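Long-range contacts in carbonic anhydrase (Sordaria macrospora, PDB 4O1J), which probably catalyses the reversible hydration of carbon dioxide to hydrogencarbonate, using one zinc ion in each subunit of a tetramer: residues Pro49-Ile54 / His106-Gly111; Arg78-Ile83 / Asp132-Pro137. One frame throughout, in Å; residues are numbered along the deposited sequence.

Both contacts are buried, but contact 1 lies within the sheet and contact 2 at its border with the helices. Contact 1 pairs two neighbouring parallel strands near the centre of the subunit, and a regular ladder of backbone hydrogen bonds carries it. Contact 2 lies about 17 Å away, centre to centre, where the chain leaving strand 74-79, outermost in this chain's sheet, meets the junction of helices 131-134 and 136-144; one indole hydrogen bond and apolar side chains hold it. They meet at Asn82, whose side chain packs on Cys110 and Gly111. Strands 51-56 and 74-79 are sheet neighbours, and both contacts also touch the second subunit.

Contact 1. Residues Pro49-Ile54 / His106-Gly111; sequences PEILWI and HIVLCG
Cys110 lays its CB over one face of the Trp53 indole, two residues further along the ladder than the strand partner of Trp53, Val108. The CB stands 3.7 Å from the centroid of the six-membered ring, 29° off its normal, a CH-pi contact displaced toward the rim. SG, turned anti to the backbone N, reaches the same ring obliquely and lies 3.4 Å from Trp53 CH2, a sulfur-aromatic contact. Trp53 CG is likewise anti to its N (chi1 172°), which swings the benzo ring across the neighbouring strand, where CE3 and CZ3 also meet Val108 CG1.

Beneath this, strands 51-54 and 106-111 run parallel. Leu52 N gives a hydrogen bond to His106 O, and Leu52 O takes one from Val108 N at 2.8 Å; Ile54 repeats the pattern with Val108 O and Cys110 N. The first rung, from His106 N to Glu50 O, is the most bent, with 137° at the hydrogen. Side chains alternate between the two faces. Ile51 CG2 touches Val108 CG2 at 3.6 Å on the face of Trp53, while on the other Leu52 and Ile107 lie side by side and Leu109 CD1 reaches across to Ile54 CG2 at 3.7 Å. Helices 89-100 and 155-176 pack on this second face; Phe18 of the second subunit packs on His106 and Val108. Glu50 pairs with Lys105, and His106 ND1 bonds to His192.

The backbone polar groups facing between the strands are thus largely spent on one another, and mostly apolar side chains line both faces. This buried pairing, its backbone bonds closed between the strands, lies just ahead of the zinc ligands Cys56 and His112, in which the two strands end.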
ATOM      1  N   PRO A  49      -8.544  -7.938  24.394  1.00 40.62           N
ATOM      2  CA  PRO A  49      -9.750  -7.332  23.822  1.00 39.73           C
ATOM      3  C   PRO A  49     -10.573  -8.371  23.078  1.00 38.16           C
ATOM      4  O   PRO A  49     -10.011  -9.311  22.516  1.00 37.79           O
ATOM      5  CB  PRO A  49      -9.191  -6.288  22.858  1.00 39.30           C
ATOM      6  CG  PRO A  49      -7.895  -6.873  22.411  1.00 38.68           C
ATOM      7  CD  PRO A  49      -7.340  -7.593  23.613  1.00 39.73           C
ATOM      8  N   GLU A  50     -11.889  -8.217  23.069  1.00 36.74           N
ATOM      9  CA  GLU A  50     -12.716  -9.208  22.411  1.00 34.89           C
ATOM     10  C   GLU A  50     -13.276  -8.645  21.120  1.00 31.77           C
ATOM     11  O   GLU A  50     -13.898  -9.363  20.335  1.00 31.75           O
ATOM     12  CB  GLU A  50     -13.838  -9.683  23.337  1.00 36.52           C
ATOM     13  CG  GLU A  50     -13.343 -10.636  24.411  1.00 40.49           C
ATOM     14  CD  GLU A  50     -14.458 -11.224  25.256  1.00 44.89           C
ATOM     15  OE1 GLU A  50     -15.494 -10.552  25.437  1.00 47.78           O
ATOM     16  OE2 GLU A  50     -14.294 -12.368  25.740  1.00 45.06           O
ATOM     17  N   ILE A  51     -13.015  -7.363  20.886  1.00 29.01           N
ATOM     18  CA  ILE A  51     -13.507  -6.705  19.683  1.00 28.07           C
ATOM     19  C   ILE A  51     -12.385  -6.010  18.917  1.00 27.39           C
ATOM     20  O   ILE A  51     -11.556  -5.298  19.496  1.00 27.11           O
ATOM     21  CB  ILE A  51     -14.605  -5.656  20.001  1.00 34.64           C
ATOM     22  CG1 ILE A  51     -15.794  -6.301  20.721  1.00 35.10           C
ATOM     23  CG2 ILE A  51     -15.069  -4.953  18.724  1.00 33.04           C
ATOM     24  CD1 ILE A  51     -16.876  -5.312  21.140  1.00 35.14           C
ATOM     25  N   LEU A  52     -12.361  -6.259  17.612  1.00 26.36           N
ATOM     26  CA  LEU A  52     -11.620  -5.452  16.658  1.00 23.12           C
ATOM     27  C   LEU A  52     -12.601  -4.462  16.056  1.00 21.99           C
ATOM     28  O   LEU A  52     -13.637  -4.853  15.534  1.00 18.64           O
ATOM     29  CB  LEU A  52     -10.977  -6.318  15.568  1.00 22.49           C
ATOM     30  CG  LEU A  52     -10.552  -5.656  14.245  1.00 21.50           C
ATOM     31  CD1 LEU A  52      -9.540  -4.530  14.443  1.00 19.59           C
ATOM     32  CD2 LEU A  52      -9.997  -6.705  13.295  1.00 22.23           C
ATOM     33  N   TRP A  53     -12.290  -3.180  16.181  1.00 24.52           N
ATOM     34  CA  TRP A  53     -13.107  -2.105  15.646  1.00 27.32           C
ATOM     35  C   TRP A  53     -12.421  -1.494  14.429  1.00 30.18           C
ATOM     36  O   TRP A  53     -11.275  -1.073  14.516  1.00 33.44           O
ATOM     37  CB  TRP A  53     -13.345  -1.057  16.738  1.00 27.02           C
ATOM     38  CG  TRP A  53     -14.020   0.205  16.307  1.00 28.06           C
ATOM     39  CD1 TRP A  53     -13.441   1.278  15.693  1.00 28.37           C
ATOM     40  CD2 TRP A  53     -15.397   0.545  16.491  1.00 29.91           C
ATOM     41  NE1 TRP A  53     -14.376   2.261  15.470  1.00 28.55           N
ATOM     42  CE2 TRP A  53     -15.590   1.832  15.953  1.00 29.72           C
ATOM     43  CE3 TRP A  53     -16.495  -0.118  17.055  1.00 31.04           C
ATOM     44  CZ2 TRP A  53     -16.830   2.473  15.965  1.00 30.25           C
ATOM     45  CZ3 TRP A  53     -17.728   0.515  17.060  1.00 30.43           C
ATOM     46  CH2 TRP A  53     -17.884   1.797  16.522  1.00 29.92           C
ATOM     47  N   ILE A  54     -13.100  -1.476  13.287  1.00 28.62           N
ATOM     48  CA  ILE A  54     -12.584  -0.756  12.125  1.00 27.38           C
ATOM     49  C   ILE A  54     -13.500   0.415  11.832  1.00 28.04           C
ATOM     50  O   ILE A  54     -14.666   0.231  11.470  1.00 28.33           O
ATOM     51  CB  ILE A  54     -12.464  -1.646  10.863  1.00 25.28           C
ATOM     52  CG1 ILE A  54     -11.524  -2.830  11.115  1.00 23.80           C
ATOM     53  CG2 ILE A  54     -11.924  -0.834   9.699  1.00 23.69           C
ATOM     54  CD1 ILE A  54     -11.480  -3.848   9.979  1.00 20.95           C
ATOM     55  N   HIS A 106     -15.021 -10.737  17.887  1.00 30.17           N
ATOM     56  CA  HIS A 106     -15.904  -9.889  17.091  1.00 30.67           C
ATOM     57  C   HIS A 106     -15.127  -8.884  16.254  1.00 30.62           C
ATOM     58  O   HIS A 106     -14.171  -8.281  16.733  1.00 31.57           O
ATOM     59  CB  HIS A 106     -16.875  -9.140  17.998  1.00 31.86           C
ATOM     60  CG  HIS A 106     -17.772 -10.038  18.783  1.00 33.27           C
ATOM     61  ND1 HIS A 106     -18.890 -10.629  18.240  1.00 34.89           N
ATOM     62  CD2 HIS A 106     -17.692 -10.483  20.059  1.00 34.24           C
ATOM     63  CE1 HIS A 106     -19.474 -11.382  19.154  1.00 35.77           C
ATOM     64  NE2 HIS A 106     -18.766 -11.312  20.267  1.00 35.47           N
ATOM     65  N   ILE A 107     -15.555  -8.703  15.009  1.00 27.89           N
ATOM     66  CA  ILE A 107     -15.023  -7.662  14.140  1.00 25.25           C
ATOM     67  C   ILE A 107     -16.153  -6.729  13.756  1.00 23.22           C
ATOM     68  O   ILE A 107     -17.125  -7.141  13.142  1.00 21.42           O
ATOM     69  CB  ILE A 107     -14.354  -8.243  12.864  1.00 21.63           C
ATOM     70  CG1 ILE A 107     -13.111  -9.053  13.245  1.00 22.17           C
ATOM     71  CG2 ILE A 107     -13.978  -7.131  11.890  1.00 18.21           C
ATOM     72  CD1 ILE A 107     -12.493  -9.795  12.106  1.00 22.85           C
ATOM     73  N   VAL A 108     -16.011  -5.466  14.129  1.00 24.68           N
ATOM     74  CA  VAL A 108     -17.043  -4.462  13.933  1.00 25.63           C
ATOM     75  C   VAL A 108     -16.621  -3.422  12.908  1.00 27.99           C
ATOM     76  O   VAL A 108     -15.747  -2.592  13.172  1.00 28.94           O
ATOM     77  CB  VAL A 108     -17.379  -3.735  15.254  1.00 22.52           C
ATOM     78  CG1 VAL A 108     -18.485  -2.722  15.033  1.00 20.51           C
ATOM     79  CG2 VAL A 108     -17.765  -4.734  16.329  1.00 22.16           C
ATOM     80  N   LEU A 109     -17.229  -3.468  11.730  1.00 28.74           N
ATOM     81  CA  LEU A 109     -16.971  -2.429  10.746  1.00 27.12           C
ATOM     82  C   LEU A 109     -18.017  -1.349  10.934  1.00 26.19           C
ATOM     83  O   LEU A 109     -19.208  -1.571  10.687  1.00 26.07           O
ATOM     84  CB  LEU A 109     -17.002  -2.978   9.318  1.00 24.74           C
ATOM     85  CG  LEU A 109     -16.756  -1.906   8.258  1.00 22.84           C
ATOM     86  CD1 LEU A 109     -15.406  -1.227   8.464  1.00 21.42           C
ATOM     87  CD2 LEU A 109     -16.856  -2.499   6.873  1.00 22.66           C
ATOM     88  N   CYS A 110     -17.571  -0.180  11.379  1.00 25.65           N
ATOM     89  CA  CYS A 110     -18.515   0.868  11.724  1.00 25.83           C
ATOM     90  C   CYS A 110     -18.446   2.050  10.784  1.00 25.36           C
ATOM     91  O   CYS A 110     -17.441   2.751  10.740  1.00 23.93           O
ATOM     92  CB  CYS A 110     -18.275   1.352  13.150  1.00 25.00           C
ATOM     93  SG  CYS A 110     -19.413   2.662  13.669  1.00 31.30           S
ATOM     94  N   GLY A 111     -19.543   2.297  10.074  1.00 26.96           N
ATOM     95  CA  GLY A 111     -19.657   3.513   9.290  1.00 29.72           C
ATOM     96  C   GLY A 111     -20.455   4.521  10.081  1.00 31.28           C
ATOM     97  O   GLY A 111     -21.035   4.159  11.097  1.00 30.44           O
TER

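Contact 2. Residues Arg78-Ile83 / Asp132-Pro137; sequences RNIANI and DTWLLP
Trp134 holds CG anti to its backbone N, which sends the indole from the end of helix 131-134 into the bend after strand 74-79, while Asn79 folds CG between its own N and carbonyl carbon (chi1 59°) to bring its amide against the ring. Trp134 NE1 donates to Ile80 O at 2.9 Å in a nearly straight bond, 173° at the hydrogen, with the acceptor almost in the indole plane. Asn79 OD1 arrives at the same edge, 3.4 Å from Trp134 CZ2, the amide plane standing 76° from that of the ring.

The amide is held from within 78-83. Its OD1 accepts Ile83 N at 2.8 Å on a lone pair in the carbonyl plane, and its ND2 gives a longer bond to Ile83 O. Two bonds to the backbone of one residue fix the rotation of the amide and close the turn from Asn79 to Ile83, from which Ile80 O faces the indole.

Apolar groups complete the join. Ile80 CB lies against Trp134 CD1 at 3.7 Å. Ile83 sets CB near Trp134 CZ2, passes CD1 to Leu135 CD2 at 3.8 Å and meets Pro137 CG with CG2, also at 3.8 Å. Leu135 CD2 also touches Ala81 CB. Asn90 of the second subunit packs on Asn79 and Trp134, and Thr87 of the third on Pro137.

Ala81 packs on the zinc ligand Cys115, and the side chain of Ala81 lies about 5 Å from the zinc ion. The arrangement is that of a loop at the carboxyl end of a parallel strand bordering the zinc site of a beta-class carbonic anhydrase.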
ATOM      1  N   ARG A  78      -8.364   2.674  12.393  1.00 26.87           N
ATOM      2  CA  ARG A  78      -9.156   3.784  11.893  1.00 24.58           C
ATOM      3  C   ARG A  78      -8.482   4.450  10.713  1.00 21.80           C
ATOM      4  O   ARG A  78      -7.286   4.754  10.751  1.00 18.36           O
ATOM      5  CB  ARG A  78      -9.413   4.824  12.984  1.00 25.20           C
ATOM      6  CG  ARG A  78     -10.449   4.440  14.018  1.00 25.73           C
ATOM      7  CD  ARG A  78     -11.262   5.666  14.362  1.00 26.14           C
ATOM      8  NE  ARG A  78     -11.045   6.153  15.718  1.00 27.44           N
ATOM      9  CZ  ARG A  78     -11.392   7.367  16.136  1.00 26.28           C
ATOM     10  NH1 ARG A  78     -11.949   8.234  15.301  1.00 23.54           N
ATOM     11  NH2 ARG A  78     -11.169   7.718  17.394  1.00 27.77           N
ATOM     12  N   ASN A  79      -9.251   4.653   9.654  1.00 22.77           N
ATOM     13  CA  ASN A  79      -8.746   5.383   8.498  1.00 23.23           C
ATOM     14  C   ASN A  79      -9.820   6.286   7.914  1.00 25.27           C
ATOM     15  O   ASN A  79     -10.916   6.396   8.461  1.00 26.04           O
ATOM     16  CB  ASN A  79      -8.222   4.419   7.435  1.00 21.75           C
ATOM     17  CG  ASN A  79      -9.279   3.445   6.953  1.00 23.15           C
ATOM     18  OD1 ASN A  79     -10.320   3.839   6.414  1.00 23.90           O
ATOM     19  ND2 ASN A  79      -8.999   2.157   7.111  1.00 23.23           N
ATOM     20  N   ILE A  80      -9.506   6.937   6.801  1.00 24.80           N
ATOM     21  CA  ILE A  80     -10.477   7.797   6.144  1.00 24.06           C
ATOM     22  C   ILE A  80     -11.672   6.999   5.624  1.00 23.51           C
ATOM     23  O   ILE A  80     -11.516   6.106   4.796  1.00 21.93           O
ATOM     24  CB  ILE A  80      -9.838   8.579   4.990  1.00 22.12           C
ATOM     25  CG1 ILE A  80      -8.767   9.519   5.541  1.00 20.82           C
ATOM     26  CG2 ILE A  80     -10.897   9.376   4.232  1.00 21.21           C
ATOM     27  CD1 ILE A  80      -9.276  10.486   6.604  1.00 19.18           C
ATOM     28  N   ALA A  81     -12.852   7.314   6.159  1.00 24.04           N
ATOM     29  CA  ALA A  81     -14.125   6.751   5.705  1.00 24.22           C
ATOM     30  C   ALA A  81     -14.230   5.248   5.952  1.00 24.87           C
ATOM     31  O   ALA A  81     -14.995   4.566   5.266  1.00 26.82           O
ATOM     32  CB  ALA A  81     -14.349   7.062   4.223  1.00 25.19           C
ATOM     33  N   ASN A  82     -13.489   4.757   6.950  1.00 24.04           N
ATOM     34  CA  ASN A  82     -13.452   3.339   7.351  1.00 24.12           C
ATOM     35  C   ASN A  82     -13.469   2.354   6.192  1.00 26.39           C
ATOM     36  O   ASN A  82     -14.289   1.437   6.154  1.00 26.45           O
ATOM     37  CB  ASN A  82     -14.607   3.002   8.308  1.00 23.63           C
ATOM     38  CG  ASN A  82     -15.965   3.475   7.806  1.00 24.18           C
ATOM     39  OD1 ASN A  82     -16.369   4.618   8.055  1.00 25.85           O
ATOM     40  ND2 ASN A  82     -16.686   2.592   7.118  1.00 21.56           N
ATOM     41  N   ILE A  83     -12.544   2.541   5.259  1.00 28.54           N
ATOM     42  CA  ILE A  83     -12.508   1.734   4.053  1.00 29.58           C
ATOM     43  C   ILE A  83     -11.636   0.499   4.225  1.00 31.16           C
ATOM     44  O   ILE A  83     -10.478   0.596   4.624  1.00 31.69           O
ATOM     45  CB  ILE A  83     -11.999   2.561   2.864  1.00 28.65           C
ATOM     46  CG1 ILE A  83     -13.065   3.583   2.450  1.00 27.96           C
ATOM     47  CG2 ILE A  83     -11.622   1.656   1.695  1.00 27.61           C
ATOM     48  CD1 ILE A  83     -12.659   4.469   1.291  1.00 27.22           C
ATOM     49  N   ASP A 132      -8.135  10.814  -3.772  1.00 35.14           N
ATOM     50  CA  ASP A 132      -8.981  10.250  -4.822  1.00 36.32           C
ATOM     51  C   ASP A 132      -8.713   8.751  -4.994  1.00 35.29           C
ATOM     52  O   ASP A 132      -9.631   7.955  -5.233  1.00 36.02           O
ATOM     53  CB  ASP A 132      -8.752  10.997  -6.131  1.00 38.06           C
ATOM     54  CG  ASP A 132      -8.982  12.489  -5.986  1.00 40.64           C
ATOM     55  OD1 ASP A 132     -10.109  12.962  -6.262  1.00 41.24           O
ATOM     56  OD2 ASP A 132      -8.032  13.187  -5.575  1.00 41.54           O
ATOM     57  N   THR A 133      -7.456   8.368  -4.797  1.00 34.08           N
ATOM     58  CA  THR A 133      -7.056   6.976  -4.908  1.00 33.89           C
ATOM     59  C   THR A 133      -7.531   6.177  -3.705  1.00 32.70           C
ATOM     60  O   THR A 133      -8.036   5.067  -3.859  1.00 32.35           O
ATOM     61  CB  THR A 133      -5.520   6.844  -5.041  1.00 34.20           C
ATOM     62  OG1 THR A 133      -5.079   7.529  -6.221  1.00 34.82           O
ATOM     63  CG2 THR A 133      -5.103   5.383  -5.129  1.00 32.35           C
ATOM     64  N   TRP A 134      -7.403   6.746  -2.511  1.00 33.36           N
ATOM     65  CA  TRP A 134      -7.861   6.044  -1.317  1.00 34.75           C
ATOM     66  C   TRP A 134      -9.375   5.872  -1.353  1.00 33.64           C
ATOM     67  O   TRP A 134      -9.893   4.804  -1.024  1.00 33.63           O
ATOM     68  CB  TRP A 134      -7.447   6.780  -0.041  1.00 37.17           C
ATOM     69  CG  TRP A 134      -8.020   6.142   1.196  1.00 39.15           C
ATOM     70  CD1 TRP A 134      -9.069   6.602   1.945  1.00 39.65           C
ATOM     71  CD2 TRP A 134      -7.611   4.908   1.798  1.00 39.40           C
ATOM     72  NE1 TRP A 134      -9.322   5.741   2.985  1.00 39.16           N
ATOM     73  CE2 TRP A 134      -8.440   4.688   2.917  1.00 39.34           C
ATOM     74  CE3 TRP A 134      -6.615   3.965   1.506  1.00 39.48           C
ATOM     75  CZ2 TRP A 134      -8.310   3.575   3.743  1.00 39.42           C
ATOM     76  CZ3 TRP A 134      -6.486   2.854   2.325  1.00 38.97           C
ATOM     77  CH2 TRP A 134      -7.331   2.668   3.430  1.00 39.43           C
ATOM     78  N   LEU A 135     -10.072   6.916  -1.790  1.00 32.55           N
ATOM     79  CA  LEU A 135     -11.525   6.895  -1.856  1.00 31.52           C
ATOM     80  C   LEU A 135     -12.055   6.202  -3.100  1.00 31.74           C
ATOM     81  O   LEU A 135     -13.271   6.117  -3.284  1.00 31.35           O
ATOM     82  CB  LEU A 135     -12.080   8.317  -1.801  1.00 31.29           C
ATOM     83  CG  LEU A 135     -11.979   9.011  -0.445  1.00 31.59           C
ATOM     84  CD1 LEU A 135     -12.481  10.431  -0.557  1.00 30.53           C
ATOM     85  CD2 LEU A 135     -12.759   8.236   0.612  1.00 31.40           C
ATOM     86  N   LEU A 136     -11.160   5.711  -3.956  1.00 31.92           N
ATOM     87  CA  LEU A 136     -11.602   5.067  -5.194  1.00 30.89           C
ATOM     88  C   LEU A 136     -12.604   3.914  -4.995  1.00 30.57           C
ATOM     89  O   LEU A 136     -13.570   3.825  -5.753  1.00 31.13           O
ATOM     90  CB  LEU A 136     -10.401   4.562  -5.995  1.00 30.10           C
ATOM     91  CG  LEU A 136     -10.790   4.323  -7.453  1.00 30.56           C
ATOM     92  CD1 LEU A 136     -11.322   5.611  -8.064  1.00 31.61           C
ATOM     93  CD2 LEU A 136      -9.624   3.796  -8.257  1.00 30.53           C
ATOM     94  N   PRO A 137     -12.400   3.039  -3.983  1.00 29.68           N
ATOM     95  CA  PRO A 137     -13.416   1.989  -3.803  1.00 27.63           C
ATOM     96  C   PRO A 137     -14.771   2.508  -3.302  1.00 26.39           C
ATOM     97  O   PRO A 137     -15.777   1.807  -3.454  1.00 24.54           O
ATOM     98  CB  PRO A 137     -12.780   1.054  -2.762  1.00 26.87           C
ATOM     99  CG  PRO A 137     -11.745   1.875  -2.080  1.00 27.97           C
ATOM    100  CD  PRO A 137     -11.217   2.795  -3.135  1.00 29.25           C
TER